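Local coordinates for protein elongation factor G (Thermus thermophilus, PDB 2DY1) that binds GTP with magnesium and probably acts as a translation elongation GTPase, at residues A[572-577]-A[644-649]. Residues are numbered along the deposited sequence; the frame is centred on the assembly and turned at random.
Sequences LEPIYR and SHYAEV
P574 and Y646 illustrate how an antiparallel strand pair packs on both sides at once: P574 meets Y646 on one face of the sheet, I575 meets H645 on the other. P574 and Y646 lie alongside each other, and the proline ring lies over one face of the phenol, toward its rim, CB standing 4.2 Å from the ring centroid in a CH-pi contact while CD rests against CE2. L572 CB adds a second bump at CD2 of the same ring, 3.9 Å away. I575 sits over the imidazole of H645 with its branch point, CB lying 3.9 Å from that ring's centroid. With H645 CG wedged between its backbone N and carbonyl carbon (chi1 64°), the ring leans back over the isoleucine, whose CG1 meanwhile packs on A647 CB at 3.7 Å. Farther along, the methyl CG2 of V649 nestles against E573 CB at 3.5 Å, the two side chains crossing nearly at right angles. E573 carries its carboxylate past this methyl to a salt bridge with R598 and a water shared with E648 O. In the backbone, I575 faces both S644 and H645, and its O accepts from S644 N (2.8 Å) and H645 N (3.2 Å), a classic beta bulge between strands 569-583 and 638-648 of the C-terminal domain. The chemistry implies a seam where E573 and I575 carry the backbone bonds to A647, H645 and S644, while P574, lacking an N-H, takes a non-hydrogen-bonded position; an aliphatic group lies over one face of each ring, and Y646 OH bonds P455 O, outside the pair.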
loop_
_atom_site.group_PDB
_atom_site.type_symbol
_atom_site.label_atom_id
_atom_site.label_comp_id
_atom_site.label_asym_id
_atom_site.label_seq_id
_atom_site.Cartn_x
_atom_site.Cartn_y
_atom_site.Cartn_z
ATOM N N LEU A 572 32.117 -10.573 0.790
ATOM C CA LEU A 572 31.465 -9.268 0.745
ATOM C C LEU A 572 30.025 -9.422 1.227
ATOM O O LEU A 572 29.434 -10.484 1.082
ATOM C CB LEU A 572 31.443 -8.723 -0.686
ATOM C CG LEU A 572 32.772 -8.523 -1.417
ATOM C CD1 LEU A 572 32.483 -8.044 -2.829
ATOM C CD2 LEU A 572 33.635 -7.503 -0.677
ATOM N N GLU A 573 29.476 -8.361 1.808
ATOM C CA GLU A 573 28.093 -8.397 2.273
ATOM C C GLU A 573 27.404 -7.124 1.833
ATOM O O GLU A 573 28.045 -6.094 1.640
ATOM C CB GLU A 573 28.025 -8.532 3.801
ATOM C CG GLU A 573 28.466 -7.303 4.567
ATOM C CD GLU A 573 28.368 -7.508 6.071
ATOM O OE1 GLU A 573 27.330 -8.029 6.528
ATOM O OE2 GLU A 573 29.322 -7.145 6.792
ATOM N N PRO A 574 26.075 -7.173 1.650
ATOM C CA PRO A 574 25.431 -5.934 1.225
ATOM C C PRO A 574 25.251 -4.943 2.369
ATOM O O PRO A 574 24.900 -5.321 3.485
ATOM C CB PRO A 574 24.109 -6.413 0.628
ATOM C CG PRO A 574 23.842 -7.680 1.338
ATOM C CD PRO A 574 25.182 -8.330 1.493
ATOM N N ILE A 575 25.523 -3.675 2.068
ATOM C CA ILE A 575 25.398 -2.573 3.017
ATOM C C ILE A 575 24.226 -1.714 2.561
ATOM O O ILE A 575 24.093 -1.413 1.378
ATOM C CB ILE A 575 26.680 -1.698 3.030
ATOM C CG1 ILE A 575 27.885 -2.541 3.457
ATOM C CG2 ILE A 575 26.489 -0.493 3.965
ATOM C CD1 ILE A 575 27.708 -3.289 4.763
ATOM N N TYR A 576 23.366 -1.326 3.496
ATOM C CA TYR A 576 22.204 -0.513 3.168
ATOM C C TYR A 576 22.234 0.852 3.844
ATOM O O TYR A 576 22.887 1.034 4.879
ATOM C CB TYR A 576 20.913 -1.242 3.589
ATOM C CG TYR A 576 20.434 -2.289 2.598
ATOM C CD1 TYR A 576 21.262 -3.343 2.207
ATOM C CD2 TYR A 576 19.168 -2.188 2.010
ATOM C CE1 TYR A 576 20.841 -4.267 1.240
ATOM C CE2 TYR A 576 18.737 -3.101 1.053
ATOM C CZ TYR A 576 19.585 -4.136 0.669
ATOM O OH TYR A 576 19.182 -5.008 -0.315
ATOM N N ARG A 577 21.562 1.817 3.224
ATOM C CA ARG A 577 21.428 3.139 3.821
ATOM C C ARG A 577 20.155 3.074 4.654
ATOM O O ARG A 577 19.110 2.692 4.129
ATOM C CB ARG A 577 21.381 4.266 2.757
ATOM C CG ARG A 577 20.744 4.017 1.371
ATOM C CD ARG A 577 20.695 5.350 0.600
ATOM N NE ARG A 577 20.597 5.320 -0.869
ATOM C CZ ARG A 577 21.515 4.815 -1.690
ATOM N NH1 ARG A 577 22.616 4.264 -1.204
ATOM N NH2 ARG A 577 21.353 4.908 -3.004
ATOM N N SER A 644 22.972 0.098 -0.688
ATOM C CA SER A 644 24.032 1.075 -0.890
ATOM C C SER A 644 25.182 0.487 -1.710
ATOM O O SER A 644 25.456 0.928 -2.824
ATOM C CB SER A 644 24.559 1.545 0.466
ATOM O OG SER A 644 25.619 2.472 0.311
ATOM N N HIS A 645 25.841 -0.524 -1.162
ATOM C CA HIS A 645 26.971 -1.133 -1.848
ATOM C C HIS A 645 27.383 -2.383 -1.097
ATOM O O HIS A 645 26.865 -2.661 -0.018
ATOM C CB HIS A 645 28.157 -0.159 -1.844
ATOM C CG HIS A 645 28.672 0.138 -0.466
ATOM N ND1 HIS A 645 28.009 0.965 0.417
ATOM C CD2 HIS A 645 29.741 -0.349 0.207
ATOM C CE1 HIS A 645 28.645 0.972 1.574
ATOM N NE2 HIS A 645 29.699 0.182 1.475
ATOM N N TYR A 646 28.322 -3.133 -1.670
ATOM C CA TYR A 646 28.848 -4.323 -1.014
ATOM C C TYR A 646 30.148 -3.920 -0.331
ATOM O O TYR A 646 30.878 -3.059 -0.823
ATOM C CB TYR A 646 29.137 -5.440 -2.023
ATOM C CG TYR A 646 27.960 -6.363 -2.258
ATOM C CD1 TYR A 646 26.935 -6.013 -3.137
ATOM C CD2 TYR A 646 27.849 -7.560 -1.555
ATOM C CE1 TYR A 646 25.816 -6.836 -3.301
ATOM C CE2 TYR A 646 26.742 -8.393 -1.711
ATOM C CZ TYR A 646 25.730 -8.020 -2.581
ATOM O OH TYR A 646 24.633 -8.832 -2.712
ATOM N N ALA A 647 30.433 -4.528 0.810
ATOM C CA ALA A 647 31.662 -4.218 1.527
ATOM C C ALA A 647 32.199 -5.510 2.088
ATOM O O ALA A 647 31.454 -6.466 2.287
ATOM C CB ALA A 647 31.389 -3.221 2.655
ATOM N N GLU A 648 33.502 -5.550 2.329
ATOM C CA GLU A 648 34.121 -6.744 2.872
ATOM C C GLU A 648 33.571 -7.018 4.271
ATOM O O GLU A 648 33.413 -6.097 5.084
ATOM C CB GLU A 648 35.644 -6.559 2.924
ATOM C CG GLU A 648 36.236 -6.065 1.599
ATOM C CD GLU A 648 37.749 -5.861 1.642
ATOM O OE1 GLU A 648 38.361 -6.064 2.713
ATOM O OE2 GLU A 648 38.321 -5.496 0.592
ATOM N N VAL A 649 33.282 -8.284 4.537
ATOM C CA VAL A 649 32.761 -8.713 5.824
ATOM C C VAL A 649 33.901 -8.760 6.837
ATOM O O VAL A 649 34.962 -9.319 6.557
ATOM C CB VAL A 649 32.138 -10.122 5.714
ATOM C CG1 VAL A 649 31.695 -10.616 7.088
ATOM C CG2 VAL A 649 30.956 -10.092 4.749
HETATM O O HOH W 1 30.939 -4.939 5.990
#